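GCN5-related N-acetyltransferase (Kribbella flavida, PDB 4MY0) probably transfers an acetyl group from acetyl-coenzyme A to an amine, perhaps that of an aminoglycoside, as a GCN5-related N-acetyltransferase. Local coordinates at residues L282-R294 with G344-P356. Sequence-based numbering, arbitrary orientation.
Sequences LRLLDAPAAIAAR and GSRGLAALYAGTP
Tyr-352 reaches from helix 345-352 to helix 287-293, where its OH donates a hydrogen bond to Ala-290 O (2.7 Å). That oxygen lies in the ring plane, whereas the hydroxyl stands above the carbonyl plane (46° out of it). One ring face receives Leu-284 CD2, 4.0 Å from the centroid, and the opposite face receives Arg-294 CD, both as CH-pi contacts; Ile-291 CD1 fills in at the edge. The ring is thus sandwiched between a leucine methyl and the CD-NE portion of the arginine chain while its hydroxyl fixes its outer end. With CG anti to the backbone N and an extended chain to NE, Arg-294 runs over Tyr-352 in the opposite sense, its guanidinium nearly perpendicular to the ring (84°). Arg-294 NH2 then donates to Tyr-352 O at 2.9 Å and NE adds a weak bond to the same oxygen, so one arginine covers the ring and binds the carbonyl at the C-terminal end of the helix, where Gly-354 forms a Schellman motif.

Next to the ring, Leu-284 crosses Leu-348 at about a right angle (CG to CG 4.0 Å), and the small Ala-349 lets the strand come near, its CB 3.2 Å from Leu-282 O. A bridging water accepts from Leu-284 N and donates to Ser-345 OG, which sits over the Arg-283 guanidinium and also bonds to Gly-133 O. The guanidinium is held by its own strand, NH1 donating to Leu-284 O, and from outside by a salt bridge to Asp-310.

Trp-75 of strand 61-75 meets Tyr-352 edge-to-face. Strand 274-284 pairs with acetyltransferase-region strands 118-121 and 135-146; its end, 282-284, passes 7.0 Å from the axis of helix 345-352 at 107°. Helices 287-293 and 345-352, nearly parallel with axes 12.3 Å apart, both belong, by family assignment, to the sterol-carrier-like part.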
ATOM      1  N   LEU C 282      30.774   2.766  17.557  1.00 21.89           N
ATOM      2  CA  LEU C 282      31.699   3.442  18.457  1.00 22.26           C
ATOM      3  C   LEU C 282      33.099   2.896  18.229  1.00 22.20           C
ATOM      4  O   LEU C 282      33.260   1.710  17.919  1.00 20.01           O
ATOM      5  CB  LEU C 282      31.298   3.147  19.903  1.00 19.83           C
ATOM      6  CG  LEU C 282      32.172   3.753  20.993  1.00 24.47           C
ATOM      7  CD1 LEU C 282      32.040   5.269  20.944  1.00 28.45           C
ATOM      8  CD2 LEU C 282      31.771   3.210  22.364  1.00 22.44           C
ATOM      9  N   ARG C 283      34.110   3.748  18.366  1.00 19.12           N
ATOM     10  CA  ARG C 283      35.495   3.275  18.422  1.00 22.23           C
ATOM     11  C   ARG C 283      36.279   4.031  19.500  1.00 22.30           C
ATOM     12  O   ARG C 283      36.111   5.242  19.641  1.00 22.17           O
ATOM     13  CB  ARG C 283      36.194   3.461  17.073  1.00 20.48           C
ATOM     14  CG  ARG C 283      37.524   2.711  16.979  1.00 21.13           C
ATOM     15  CD  ARG C 283      38.490   3.333  15.958  1.00 22.01           C
ATOM     16  NE  ARG C 283      39.429   2.330  15.442  1.00 26.35           N
ATOM     17  CZ  ARG C 283      40.466   1.845  16.124  1.00 30.15           C
ATOM     18  NH1 ARG C 283      40.715   2.262  17.363  1.00 28.49           N
ATOM     19  NH2 ARG C 283      41.257   0.930  15.573  1.00 28.68           N
ATOM     20  N   LEU C 284      37.124   3.333  20.259  1.00 21.58           N
ATOM     21  CA  LEU C 284      38.044   4.028  21.164  1.00 23.42           C
ATOM     22  C   LEU C 284      39.324   4.436  20.411  1.00 23.65           C
ATOM     23  O   LEU C 284      39.943   3.613  19.727  1.00 23.90           O
ATOM     24  CB  LEU C 284      38.409   3.171  22.382  1.00 21.97           C
ATOM     25  CG  LEU C 284      37.355   2.620  23.349  1.00 29.68           C
ATOM     26  CD1 LEU C 284      37.873   2.666  24.773  1.00 26.97           C
ATOM     27  CD2 LEU C 284      35.984   3.283  23.242  1.00 25.52           C
ATOM     28  N   LEU C 285      39.712   5.702  20.528  1.00 21.38           N
ATOM     29  CA  LEU C 285      40.951   6.189  19.912  1.00 26.39           C
ATOM     30  C   LEU C 285      42.103   6.318  20.915  1.00 30.00           C
ATOM     31  O   LEU C 285      43.277   6.212  20.539  1.00 33.55           O
ATOM     32  CB  LEU C 285      40.724   7.551  19.255  1.00 28.44           C
ATOM     33  CG  LEU C 285      39.547   7.680  18.298  1.00 30.95           C
ATOM     34  CD1 LEU C 285      39.481   9.093  17.752  1.00 28.99           C
ATOM     35  CD2 LEU C 285      39.690   6.668  17.182  1.00 31.83           C
ATOM     36  N   ASP C 286      41.762   6.593  22.175  1.00 25.39           N
ATOM     37  CA  ASP C 286      42.754   6.720  23.249  1.00 27.87           C
ATOM     38  C   ASP C 286      42.122   6.088  24.495  1.00 27.66           C
ATOM     39  O   ASP C 286      41.489   6.779  25.296  1.00 26.19           O
ATOM     40  CB  ASP C 286      43.094   8.207  23.481  1.00 27.08           C
ATOM     41  CG  ASP C 286      44.052   8.442  24.667  1.00 39.71           C
ATOM     42  OD1 ASP C 286      44.542   9.587  24.797  1.00 41.10           O
ATOM     43  OD2 ASP C 286      44.316   7.514  25.474  1.00 43.85           O
ATOM     44  N   ALA C 287      42.297   4.779  24.657  1.00 25.65           N
ATOM     45  CA  ALA C 287      41.575   4.039  25.691  1.00 26.58           C
ATOM     46  C   ALA C 287      41.799   4.515  27.134  1.00 26.31           C
ATOM     47  O   ALA C 287      40.830   4.604  27.892  1.00 28.27           O
ATOM     48  CB  ALA C 287      41.814   2.521  25.560  1.00 23.20           C
ATOM     49  N   PRO C 288      43.060   4.812  27.530  1.00 27.82           N
ATOM     50  CA  PRO C 288      43.204   5.314  28.904  1.00 28.62           C
ATOM     51  C   PRO C 288      42.394   6.581  29.134  1.00 27.95           C
ATOM     52  O   PRO C 288      41.784   6.724  30.199  1.00 27.33           O
ATOM     53  CB  PRO C 288      44.708   5.616  29.021  1.00 28.39           C
ATOM     54  CG  PRO C 288      45.347   4.644  28.079  1.00 30.00           C
ATOM     55  CD  PRO C 288      44.372   4.526  26.912  1.00 27.10           C
ATOM     56  N   ALA C 289      42.374   7.478  28.151  1.00 27.18           N
ATOM     57  CA  ALA C 289      41.677   8.753  28.323  1.00 29.21           C
ATOM     58  C   ALA C 289      40.170   8.554  28.248  1.00 28.30           C
ATOM     59  O   ALA C 289      39.417   9.236  28.935  1.00 28.39           O
ATOM     60  CB  ALA C 289      42.141   9.780  27.286  1.00 29.38           C
ATOM     61  N   ALA C 290      39.727   7.628  27.402  1.00 24.60           N
ATOM     62  CA  ALA C 290      38.304   7.279  27.335  1.00 23.35           C
ATOM     63  C   ALA C 290      37.818   6.688  28.672  1.00 23.47           C
ATOM     64  O   ALA C 290      36.703   6.975  29.138  1.00 23.32           O
ATOM     65  CB  ALA C 290      38.057   6.278  26.190  1.00 22.25           C
ATOM     66  N   ILE C 291      38.646   5.843  29.274  1.00 23.93           N
ATOM     67  CA  ILE C 291      38.285   5.229  30.546  1.00 27.42           C
ATOM     68  C   ILE C 291      38.280   6.290  31.651  1.00 29.48           C
ATOM     69  O   ILE C 291      37.362   6.343  32.474  1.00 31.05           O
ATOM     70  CB  ILE C 291      39.253   4.089  30.924  1.00 28.90           C
ATOM     71  CG1 ILE C 291      39.008   2.851  30.053  1.00 29.84           C
ATOM     72  CG2 ILE C 291      39.145   3.777  32.430  1.00 27.37           C
ATOM     73  CD1 ILE C 291      37.556   2.304  30.136  1.00 26.43           C
ATOM     74  N   ALA C 292      39.304   7.142  31.653  1.00 25.89           N
ATOM     75  CA  ALA C 292      39.436   8.188  32.664  1.00 34.16           C
ATOM     76  C   ALA C 292      38.248   9.140  32.667  1.00 32.58           C
ATOM     77  O   ALA C 292      37.884   9.668  33.712  1.00 31.58           O
ATOM     78  CB  ALA C 292      40.734   8.969  32.465  1.00 34.73           C
ATOM     79  N   ALA C 293      37.645   9.365  31.500  1.00 26.23           N
ATOM     80  CA  ALA C 293      36.545  10.328  31.404  1.00 28.66           C
ATOM     81  C   ALA C 293      35.157   9.694  31.597  1.00 33.06           C
ATOM     82  O   ALA C 293      34.168  10.410  31.774  1.00 36.25           O
ATOM     83  CB  ALA C 293      36.616  11.079  30.084  1.00 31.67           C
ATOM     84  N   ARG C 294      35.087   8.360  31.557  1.00 29.33           N
ATOM     85  CA  ARG C 294      33.813   7.648  31.659  1.00 29.78           C
ATOM     86  C   ARG C 294      33.256   7.677  33.080  1.00 30.51           C
ATOM     87  O   ARG C 294      34.014   7.673  34.046  1.00 34.53           O
ATOM     88  CB  ARG C 294      33.979   6.183  31.227  1.00 27.24           C
ATOM     89  CG  ARG C 294      32.646   5.481  30.906  1.00 24.97           C
ATOM     90  CD  ARG C 294      32.839   4.006  30.613  1.00 28.32           C
ATOM     91  NE  ARG C 294      31.710   3.391  29.895  1.00 28.95           N
ATOM     92  CZ  ARG C 294      30.590   2.969  30.486  1.00 29.57           C
ATOM     93  NH1 ARG C 294      30.442   3.115  31.798  1.00 31.43           N
ATOM     94  NH2 ARG C 294      29.615   2.400  29.776  1.00 32.03           N
ATOM     95  N   GLY C 344      40.121  -6.961  20.360  1.00 23.35           N
ATOM     96  CA  GLY C 344      40.555  -6.027  19.337  1.00 24.25           C
ATOM     97  C   GLY C 344      39.811  -4.726  19.553  1.00 24.61           C
ATOM     98  O   GLY C 344      39.140  -4.567  20.578  1.00 23.13           O
ATOM     99  N   SER C 345      39.901  -3.809  18.590  1.00 22.88           N
ATOM    100  CA  SER C 345      39.203  -2.528  18.687  1.00 23.33           C
ATOM    101  C   SER C 345      37.671  -2.657  18.755  1.00 23.77           C
ATOM    102  O   SER C 345      37.016  -1.950  19.539  1.00 23.60           O
ATOM    103  CB  SER C 345      39.602  -1.613  17.525  1.00 25.35           C
ATOM    104  OG  SER C 345      38.837  -0.418  17.530  1.00 28.06           O
ATOM    105  N   ARG C 346      37.101  -3.539  17.940  1.00 24.31           N
ATOM    106  CA  ARG C 346      35.655  -3.753  17.953  1.00 23.52           C
ATOM    107  C   ARG C 346      35.158  -4.212  19.341  1.00 24.70           C
ATOM    108  O   ARG C 346      34.184  -3.672  19.876  1.00 20.54           O
ATOM    109  CB  ARG C 346      35.259  -4.770  16.874  1.00 22.45           C
ATOM    110  CG  ARG C 346      35.572  -4.332  15.428  1.00 21.25           C
ATOM    111  CD  ARG C 346      35.325  -5.461  14.447  1.00 24.60           C
ATOM    112  NE  ARG C 346      33.950  -5.971  14.541  1.00 25.53           N
ATOM    113  CZ  ARG C 346      33.530  -7.109  13.982  1.00 29.62           C
ATOM    114  NH1 ARG C 346      32.264  -7.482  14.132  1.00 26.31           N
ATOM    115  NH2 ARG C 346      34.371  -7.879  13.271  1.00 22.98           N
ATOM    116  N   GLY C 347      35.838  -5.193  19.931  1.00 24.24           N
ATOM    117  CA  GLY C 347      35.431  -5.717  21.228  1.00 25.33           C
ATOM    118  C   GLY C 347      35.620  -4.685  22.330  1.00 28.45           C
ATOM    119  O   GLY C 347      34.784  -4.542  23.237  1.00 21.56           O
ATOM    120  N   LEU C 348      36.730  -3.959  22.251  1.00 26.87           N
ATOM    121  CA  LEU C 348      37.008  -2.874  23.188  1.00 26.49           C
ATOM    122  C   LEU C 348      35.873  -1.833  23.181  1.00 23.39           C
ATOM    123  O   LEU C 348      35.317  -1.474  24.232  1.00 23.01           O
ATOM    124  CB  LEU C 348      38.332  -2.212  22.802  1.00 26.10           C
ATOM    125  CG  LEU C 348      38.779  -1.065  23.692  1.00 28.12           C
ATOM    126  CD1 LEU C 348      38.974  -1.580  25.105  1.00 22.38           C
ATOM    127  CD2 LEU C 348      40.053  -0.422  23.132  1.00 23.99           C
ATOM    128  N   ALA C 349      35.529  -1.353  21.991  1.00 21.63           N
ATOM    129  CA  ALA C 349      34.441  -0.383  21.847  1.00 24.91           C
ATOM    130  C   ALA C 349      33.102  -0.932  22.364  1.00 26.41           C
ATOM    131  O   ALA C 349      32.374  -0.243  23.078  1.00 26.16           O
ATOM    132  CB  ALA C 349      34.312   0.059  20.394  1.00 19.67           C
ATOM    133  N   ALA C 350      32.770  -2.163  21.992  1.00 22.95           N
ATOM    134  CA  ALA C 350      31.509  -2.756  22.441  1.00 23.70           C
ATOM    135  C   ALA C 350      31.490  -2.938  23.970  1.00 27.27           C
ATOM    136  O   ALA C 350      30.473  -2.678  24.626  1.00 26.62           O
ATOM    137  CB  ALA C 350      31.250  -4.077  21.734  1.00 22.29           C
ATOM    138  N   LEU C 351      32.610  -3.381  24.535  1.00 27.31           N
ATOM    139  CA  LEU C 351      32.723  -3.514  25.990  1.00 25.82           C
ATOM    140  C   LEU C 351      32.534  -2.154  26.676  1.00 25.36           C
ATOM    141  O   LEU C 351      31.811  -2.045  27.677  1.00 25.79           O
ATOM    142  CB  LEU C 351      34.083  -4.113  26.368  1.00 25.72           C
ATOM    143  CG  LEU C 351      34.445  -4.089  27.849  1.00 29.86           C
ATOM    144  CD1 LEU C 351      33.530  -5.021  28.602  1.00 29.58           C
ATOM    145  CD2 LEU C 351      35.921  -4.441  28.110  1.00 30.25           C
ATOM    146  N   TYR C 352      33.170  -1.121  26.120  1.00 23.01           N
ATOM    147  CA  TYR C 352      33.066   0.246  26.641  1.00 23.27           C
ATOM    148  C   TYR C 352      31.619   0.717  26.619  1.00 25.12           C
ATOM    149  O   TYR C 352      31.190   1.492  27.479  1.00 23.75           O
ATOM    150  CB  TYR C 352      33.924   1.187  25.792  1.00 21.84           C
ATOM    151  CG  TYR C 352      34.025   2.613  26.302  1.00 23.44           C
ATOM    152  CD1 TYR C 352      35.079   2.994  27.124  1.00 25.26           C
ATOM    153  CD2 TYR C 352      33.089   3.585  25.939  1.00 22.72           C
ATOM    154  CE1 TYR C 352      35.192   4.292  27.593  1.00 24.12           C
ATOM    155  CE2 TYR C 352      33.200   4.904  26.393  1.00 21.89           C
ATOM    156  CZ  TYR C 352      34.262   5.239  27.221  1.00 25.83           C
ATOM    157  OH  TYR C 352      34.405   6.524  27.697  1.00 21.75           O
ATOM    158  N   ALA C 353      30.871   0.242  25.629  1.00 20.30           N
ATOM    159  CA  ALA C 353      29.476   0.636  25.469  1.00 26.89           C
ATOM    160  C   ALA C 353      28.521  -0.171  26.349  1.00 29.32           C
ATOM    161  O   ALA C 353      27.318   0.079  26.331  1.00 33.02           O
ATOM    162  CB  ALA C 353      29.056   0.511  23.999  1.00 25.86           C
ATOM    163  N   GLY C 354      29.045  -1.153  27.085  1.00 26.80           N
ATOM    164  CA  GLY C 354      28.219  -1.985  27.950  1.00 26.94           C
ATOM    165  C   GLY C 354      27.625  -3.247  27.320  1.00 29.21           C
ATOM    166  O   GLY C 354      26.741  -3.876  27.893  1.00 29.83           O
ATOM    167  N   THR C 355      28.100  -3.639  26.144  1.00 26.15           N
ATOM    168  CA  THR C 355      27.647  -4.899  25.550  1.00 25.95           C
ATOM    169  C   THR C 355      28.087  -6.068  26.453  1.00 31.17           C
ATOM    170  O   THR C 355      29.237  -6.124  26.879  1.00 30.81           O
ATOM    171  CB  THR C 355      28.214  -5.056  24.122  1.00 29.77           C
ATOM    172  OG1 THR C 355      27.906  -3.878  23.364  1.00 30.82           O
ATOM    173  CG2 THR C 355      27.635  -6.284  23.407  1.00 25.38           C
ATOM    174  N   PRO C 356      27.166  -6.996  26.764  1.00 30.41           N
ATOM    175  CA  PRO C 356      27.485  -8.117  27.672  1.00 29.98           C
ATOM    176  C   PRO C 356      28.642  -8.980  27.156  1.00 31.96           C
ATOM    177  O   PRO C 356      28.757  -9.198  25.941  1.00 30.41           O
ATOM    178  CB  PRO C 356      26.193  -8.958  27.684  1.00 30.16           C
ATOM    179  CG  PRO C 356      25.110  -8.060  27.155  1.00 34.72           C
ATOM    180  CD  PRO C 356      25.781  -7.050  26.256  1.00 31.44           C
TER
HETATM  181  O   HOH W   1      37.962   0.780  19.930  1.00 21.74           O